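Local coordinates for protein CooT (PDB 6FAN) that is a putative nickel chaperone, probably taking part in the maturation of carbon monoxide dehydrogenase, at residues Glu15-Lys23 and Leu33-Ile43. Numbering follows the deposited sequence.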
ATOM      1  N   GLU E  15      -4.749  -5.946  15.184  1.00 42.56           N
ATOM      2  CA  GLU E  15      -5.611  -4.929  15.736  1.00 45.12           C
ATOM      3  C   GLU E  15      -5.958  -3.938  14.656  1.00 41.31           C
ATOM      4  O   GLU E  15      -5.064  -3.397  14.016  1.00 44.04           O
ATOM      5  CB  GLU E  15      -4.906  -4.141  16.836  1.00 47.28           C
ATOM      6  CG  GLU E  15      -3.565  -4.643  17.326  1.00 57.69           C
ATOM      7  CD  GLU E  15      -3.253  -3.929  18.672  1.00 73.66           C
ATOM      8  OE1 GLU E  15      -3.345  -2.655  18.678  1.00 62.88           O
ATOM      9  OE2 GLU E  15      -2.981  -4.612  19.727  1.00 69.94           O
ATOM     10  N   LEU E  16      -7.249  -3.653  14.510  1.00 41.69           N
ATOM     11  CA  LEU E  16      -7.716  -2.605  13.646  1.00 41.62           C
ATOM     12  C   LEU E  16      -7.077  -1.269  14.027  1.00 46.46           C
ATOM     13  O   LEU E  16      -7.105  -0.885  15.181  1.00 44.07           O
ATOM     14  CB  LEU E  16      -9.232  -2.513  13.683  1.00 40.48           C
ATOM     15  CG  LEU E  16      -9.844  -1.433  12.812  1.00 46.68           C
ATOM     16  CD1 LEU E  16      -9.679  -1.820  11.330  1.00 37.64           C
ATOM     17  CD2 LEU E  16     -11.318  -1.241  13.256  1.00 41.15           C
ATOM     18  N   PHE E  17      -6.475  -0.597  13.053  1.00 39.48           N
ATOM     19  CA  PHE E  17      -5.847   0.697  13.301  1.00 36.39           C
ATOM     20  C   PHE E  17      -6.660   1.841  12.730  1.00 37.39           C
ATOM     21  O   PHE E  17      -6.812   2.883  13.384  1.00 40.58           O
ATOM     22  CB  PHE E  17      -4.404   0.729  12.789  1.00 38.32           C
ATOM     23  CG  PHE E  17      -3.704   2.043  13.021  1.00 43.00           C
ATOM     24  CD1 PHE E  17      -3.328   2.439  14.314  1.00 44.57           C
ATOM     25  CD2 PHE E  17      -3.404   2.872  11.962  1.00 41.77           C
ATOM     26  CE1 PHE E  17      -2.688   3.657  14.534  1.00 44.59           C
ATOM     27  CE2 PHE E  17      -2.720   4.088  12.146  1.00 42.20           C
ATOM     28  CZ  PHE E  17      -2.364   4.474  13.436  1.00 51.03           C
ATOM     29  N   LEU E  18      -7.213   1.648  11.532  1.00 36.39           N
ATOM     30  CA  LEU E  18      -8.005   2.682  10.863  1.00 32.10           C
ATOM     31  C   LEU E  18      -8.852   2.049   9.740  1.00 33.53           C
ATOM     32  O   LEU E  18      -8.340   1.282   8.925  1.00 34.80           O
ATOM     33  CB  LEU E  18      -7.096   3.812  10.314  1.00 34.67           C
ATOM     34  CG  LEU E  18      -7.822   5.082   9.839  1.00 36.77           C
ATOM     35  CD1 LEU E  18      -8.605   5.739  10.992  1.00 39.65           C
ATOM     36  CD2 LEU E  18      -6.961   6.117   9.122  1.00 36.59           C
ATOM     37  N   GLU E  19     -10.125   2.375   9.716  1.00 32.01           N
ATOM     38  CA  GLU E  19     -11.019   1.825   8.736  1.00 36.00           C
ATOM     39  C   GLU E  19     -11.176   2.781   7.595  1.00 39.10           C
ATOM     40  O   GLU E  19     -11.013   3.962   7.724  1.00 36.99           O
ATOM     41  CB  GLU E  19     -12.407   1.479   9.332  1.00 36.47           C
ATOM     42  CG  GLU E  19     -12.451   0.385  10.404  1.00 38.77           C
ATOM     43  CD  GLU E  19     -13.796  -0.350  10.582  1.00 46.82           C
ATOM     44  OE1 GLU E  19     -14.692   0.154  11.231  1.00 53.65           O
ATOM     45  OE2 GLU E  19     -13.965  -1.469  10.116  1.00 40.58           O
ATOM     46  N   ARG E  20     -11.393   2.219   6.443  1.00 38.25           N
ATOM     47  CA  ARG E  20     -11.716   2.999   5.210  1.00 34.71           C
ATOM     48  C   ARG E  20     -10.607   3.981   4.847  1.00 34.34           C
ATOM     49  O   ARG E  20     -10.899   5.124   4.469  1.00 33.99           O
ATOM     50  CB  ARG E  20     -13.091   3.642   5.240  1.00 38.91           C
ATOM     51  CG  ARG E  20     -14.123   2.631   5.779  1.00 46.36           C
ATOM     52  CD  ARG E  20     -15.443   3.229   5.846  1.00 55.52           C
ATOM     53  NE  ARG E  20     -16.075   3.191   4.541  1.00 61.53           N
ATOM     54  CZ  ARG E  20     -17.354   3.494   4.323  1.00 67.15           C
ATOM     55  NH1 ARG E  20     -18.189   3.785   5.340  1.00 53.89           N
ATOM     56  NH2 ARG E  20     -17.850   3.475   3.088  1.00 71.04           N
ATOM     57  N   VAL E  21      -9.366   3.506   4.889  1.00 31.32           N
ATOM     58  CA  VAL E  21      -8.200   4.276   4.502  1.00 30.21           C
ATOM     59  C   VAL E  21      -8.275   4.596   3.011  1.00 33.97           C
ATOM     60  O   VAL E  21      -8.534   3.702   2.157  1.00 35.93           O
ATOM     61  CB  VAL E  21      -6.883   3.463   4.740  1.00 29.12           C
ATOM     62  CG1 VAL E  21      -5.626   4.277   4.324  1.00 32.77           C
ATOM     63  CG2 VAL E  21      -6.816   3.100   6.243  1.00 31.54           C
ATOM     64  N   ASP E  22      -8.089   5.875   2.698  1.00 30.08           N
ATOM     65  CA  ASP E  22      -7.975   6.300   1.325  1.00 30.36           C
ATOM     66  C   ASP E  22      -6.493   6.475   0.996  1.00 32.40           C
ATOM     67  O   ASP E  22      -5.954   5.729   0.151  1.00 33.26           O
ATOM     68  CB  ASP E  22      -8.755   7.598   1.090  1.00 29.08           C
ATOM     69  CG  ASP E  22      -8.583   8.130  -0.328  1.00 34.53           C
ATOM     70  OD1 ASP E  22      -8.090   7.452  -1.240  1.00 34.16           O
ATOM     71  OD2 ASP E  22      -8.891   9.288  -0.554  1.00 34.92           O
ATOM     72  N   LYS E  23      -5.824   7.432   1.661  1.00 27.61           N
ATOM     73  CA  LYS E  23      -4.410   7.705   1.361  1.00 30.61           C
ATOM     74  C   LYS E  23      -3.488   7.097   2.381  1.00 27.86           C
ATOM     75  O   LYS E  23      -3.794   7.087   3.584  1.00 26.93           O
ATOM     76  CB  LYS E  23      -4.147   9.230   1.276  1.00 31.70           C
ATOM     77  CG  LYS E  23      -5.146  10.042   0.465  1.00 32.71           C
ATOM     78  CD  LYS E  23      -4.951  10.143  -1.046  1.00 43.21           C
ATOM     79  CE  LYS E  23      -6.087  10.908  -1.701  1.00 35.98           C
ATOM     80  NZ  LYS E  23      -5.771  12.323  -1.399  1.00 48.07           N
ATOM     81  N   LEU E  33      -1.854   8.033   7.387  1.00 30.22           N
ATOM     82  CA  LEU E  33      -3.081   7.441   6.810  1.00 30.34           C
ATOM     83  C   LEU E  33      -4.192   8.440   6.883  1.00 35.59           C
ATOM     84  O   LEU E  33      -4.335   9.119   7.893  1.00 37.83           O
ATOM     85  CB  LEU E  33      -3.459   6.164   7.559  1.00 27.38           C
ATOM     86  CG  LEU E  33      -2.729   4.872   7.207  1.00 34.60           C
ATOM     87  CD1 LEU E  33      -1.209   4.902   7.472  1.00 37.28           C
ATOM     88  CD2 LEU E  33      -3.331   3.757   8.033  1.00 36.44           C
ATOM     89  N   GLU E  34      -4.940   8.593   5.786  1.00 28.43           N
ATOM     90  CA  GLU E  34      -6.128   9.452   5.814  1.00 28.99           C
ATOM     91  C   GLU E  34      -7.297   8.612   5.317  1.00 33.51           C
ATOM     92  O   GLU E  34      -7.215   7.995   4.216  1.00 29.41           O
ATOM     93  CB  GLU E  34      -5.928  10.670   4.938  1.00 31.87           C
ATOM     94  CG  GLU E  34      -7.135  11.604   4.827  1.00 35.75           C
ATOM     95  CD  GLU E  34      -6.892  12.788   3.890  1.00 42.10           C
ATOM     96  OE1 GLU E  34      -6.809  12.657   2.659  1.00 50.02           O
ATOM     97  OE2 GLU E  34      -6.692  13.890   4.396  1.00 45.94           O
ATOM     98  N   ASN E  35      -8.368   8.568   6.131  1.00 34.14           N
ATOM     99  CA  ASN E  35      -9.542   7.802   5.709  1.00 40.72           C
ATOM    100  C   ASN E  35     -10.514   8.656   4.896  1.00 44.32           C
ATOM    101  O   ASN E  35     -10.291   9.873   4.735  1.00 43.52           O
ATOM    102  CB  ASN E  35     -10.208   7.036   6.860  1.00 35.79           C
ATOM    103  CG  ASN E  35     -11.076   7.940   7.810  1.00 41.66           C
ATOM    104  OD1 ASN E  35     -11.420   9.113   7.540  1.00 36.83           O
ATOM    105  ND2 ASN E  35     -11.435   7.358   8.928  1.00 45.70           N
ATOM    106  N   ILE E  36     -11.571   8.023   4.372  1.00 44.27           N
ATOM    107  CA  ILE E  36     -12.506   8.755   3.500  1.00 47.10           C
ATOM    108  C   ILE E  36     -13.293   9.907   4.211  1.00 43.17           C
ATOM    109  O   ILE E  36     -13.848  10.756   3.547  1.00 49.50           O
ATOM    110  CB  ILE E  36     -13.503   7.814   2.769  1.00 41.29           C
ATOM    111  CG1 ILE E  36     -14.463   7.120   3.759  1.00 45.88           C
ATOM    112  CG2 ILE E  36     -12.760   6.853   1.865  1.00 42.21           C
ATOM    113  CD1 ILE E  36     -15.720   6.624   3.024  1.00 49.63           C
ATOM    114  N   PHE E  37     -13.318   9.898   5.547  1.00 41.14           N
ATOM    115  CA  PHE E  37     -13.986  10.963   6.330  1.00 54.33           C
ATOM    116  C   PHE E  37     -13.037  12.104   6.686  1.00 59.49           C
ATOM    117  O   PHE E  37     -13.464  13.091   7.298  1.00 75.78           O
ATOM    118  CB  PHE E  37     -14.659  10.382   7.603  1.00 53.24           C
ATOM    119  CG  PHE E  37     -15.530   9.179   7.330  1.00 48.58           C
ATOM    120  CD1 PHE E  37     -16.710   9.272   6.518  1.00 50.50           C
ATOM    121  CD2 PHE E  37     -15.121   7.934   7.769  1.00 53.34           C
ATOM    122  CE1 PHE E  37     -17.434   8.148   6.216  1.00 50.69           C
ATOM    123  CE2 PHE E  37     -15.914   6.796   7.522  1.00 55.54           C
ATOM    124  CZ  PHE E  37     -17.080   6.910   6.758  1.00 51.10           C
ATOM    125  N   GLY E  38     -11.765  11.966   6.300  1.00 50.80           N
ATOM    126  CA  GLY E  38     -10.740  13.014   6.484  1.00 49.02           C
ATOM    127  C   GLY E  38      -9.983  12.863   7.793  1.00 47.24           C
ATOM    128  O   GLY E  38      -9.121  13.670   8.094  1.00 44.62           O
ATOM    129  N   GLN E  39     -10.290  11.820   8.564  1.00 44.51           N
ATOM    130  CA  GLN E  39      -9.540  11.522   9.765  1.00 46.45           C
ATOM    131  C   GLN E  39      -8.138  11.030   9.439  1.00 42.28           C
ATOM    132  O   GLN E  39      -7.952  10.178   8.546  1.00 43.16           O
ATOM    133  CB  GLN E  39     -10.315  10.514  10.635  1.00 54.71           C
ATOM    134  CG  GLN E  39      -9.667  10.279  12.000  1.00 59.35           C
ATOM    135  CD  GLN E  39     -10.224   9.100  12.816  1.00 69.94           C
ATOM    136  OE1 GLN E  39     -11.364   8.620  12.592  1.00 73.66           O
ATOM    137  NE2 GLN E  39      -9.395   8.601  13.771  1.00 58.11           N
ATOM    138  N   ARG E  40      -7.138  11.561  10.139  1.00 39.42           N
ATOM    139  CA  ARG E  40      -5.730  11.215   9.884  1.00 37.09           C
ATOM    140  C   ARG E  40      -5.076  10.588  11.095  1.00 41.92           C
ATOM    141  O   ARG E  40      -5.366  10.970  12.215  1.00 42.46           O
ATOM    142  CB  ARG E  40      -4.943  12.446   9.451  1.00 37.95           C
ATOM    143  CG  ARG E  40      -5.457  13.043   8.171  1.00 37.25           C
ATOM    144  CD  ARG E  40      -4.987  14.470   7.990  1.00 37.71           C
ATOM    145  NE  ARG E  40      -5.464  14.948   6.697  1.00 37.13           N
ATOM    146  CZ  ARG E  40      -5.166  16.129   6.164  1.00 36.52           C
ATOM    147  NH1 ARG E  40      -4.394  17.006   6.816  1.00 44.22           N
ATOM    148  NH2 ARG E  40      -5.613  16.427   4.969  1.00 36.86           N
ATOM    149  N   LYS E  41      -4.197   9.616  10.860  1.00 36.42           N
ATOM    150  CA  LYS E  41      -3.380   9.001  11.913  1.00 35.05           C
ATOM    151  C   LYS E  41      -2.008   8.683  11.366  1.00 38.70           C
ATOM    152  O   LYS E  41      -1.877   8.325  10.189  1.00 36.17           O
ATOM    153  CB  LYS E  41      -3.990   7.676  12.384  1.00 38.81           C
ATOM    154  CG  LYS E  41      -5.276   7.772  13.208  1.00 37.82           C
ATOM    155  CD  LYS E  41      -5.417   6.391  13.893  1.00 42.63           C
ATOM    156  CE  LYS E  41      -6.755   6.240  14.611  1.00 43.14           C
ATOM    157  NZ  LYS E  41      -6.734   4.894  15.231  1.00 51.66           N
ATOM    158  N   VAL E  42      -0.978   8.837  12.197  1.00 32.31           N
ATOM    159  CA  VAL E  42       0.402   8.578  11.827  1.00 31.71           C
ATOM    160  C   VAL E  42       0.904   7.396  12.654  1.00 36.80           C
ATOM    161  O   VAL E  42       0.633   7.318  13.859  1.00 35.74           O
ATOM    162  CB  VAL E  42       1.320   9.794  12.095  1.00 31.96           C
ATOM    163  CG1 VAL E  42       2.726   9.512  11.591  1.00 31.14           C
ATOM    164  CG2 VAL E  42       0.788  11.053  11.421  1.00 31.47           C
ATOM    165  N   ILE E  43       1.656   6.483  12.034  1.00 35.73           N
ATOM    166  CA  ILE E  43       2.233   5.368  12.770  1.00 38.13           C
ATOM    167  C   ILE E  43       3.600   5.009  12.246  1.00 41.34           C
ATOM    168  O   ILE E  43       3.781   4.895  11.030  1.00 34.57           O
ATOM    169  CB  ILE E  43       1.269   4.108  12.785  1.00 37.25           C
ATOM    170  CG1 ILE E  43       1.855   2.996  13.674  1.00 39.32           C
ATOM    171  CG2 ILE E  43       0.970   3.598  11.359  1.00 34.02           C
ATOM    172  CD1 ILE E  43       0.801   1.934  13.992  1.00 37.23           C
TER
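A classic beta bulge interrupts the antiparallel pairing of 21-23 with 33-35, just after the corner that strand 13-27 of the beta hairpin turns at E19 and R20, and shows how pairing can hold on one side of a corner while side chains take over on the other. D22 and K23 both face E34, whose carbonyl oxygen accepts D22 N at 2.8 Å and K23 N at 3.0 Å; E34 N answers to K23 O. Beside the bulge V21 pairs with N35, and R20 O, at the corner, receives I36 N at 3.0 Å. The I36 CD1 methyl lies over one face of the R20 guanidinium, while R20 NH1 comes to the edge of the F37 ring.

N35 opens the type I turn that runs to G38: its OD1 takes F37 N (2.9 Å) and Q39 N from opposite faces of the amide plane, the former bond an Asx turn, with CG held between backbone N and carbonyl carbon (chi1 77°). An alanine here would probably leave these two N-H groups without their acceptor and the turn less firmly fixed.

Before the corner, the F17 ring is clamped between I43 and the aliphatic part of the K41 chain. I43 CD1 covers one ring face, and K41 CD covers the other at 4.0 Å from the centroid. The extended K41 chain carries NZ on to F17 O (2.7 Å), nearly in line with the C=O bond, and also makes a cation-pi contact with the ring. L18 CD2 packs on L33 CB at 3.8 Å. K23 continues the sheet into the second subunit. The whole is a classic bulge in an antiparallel hairpin, followed by an Asx turn leading into strand 40-43.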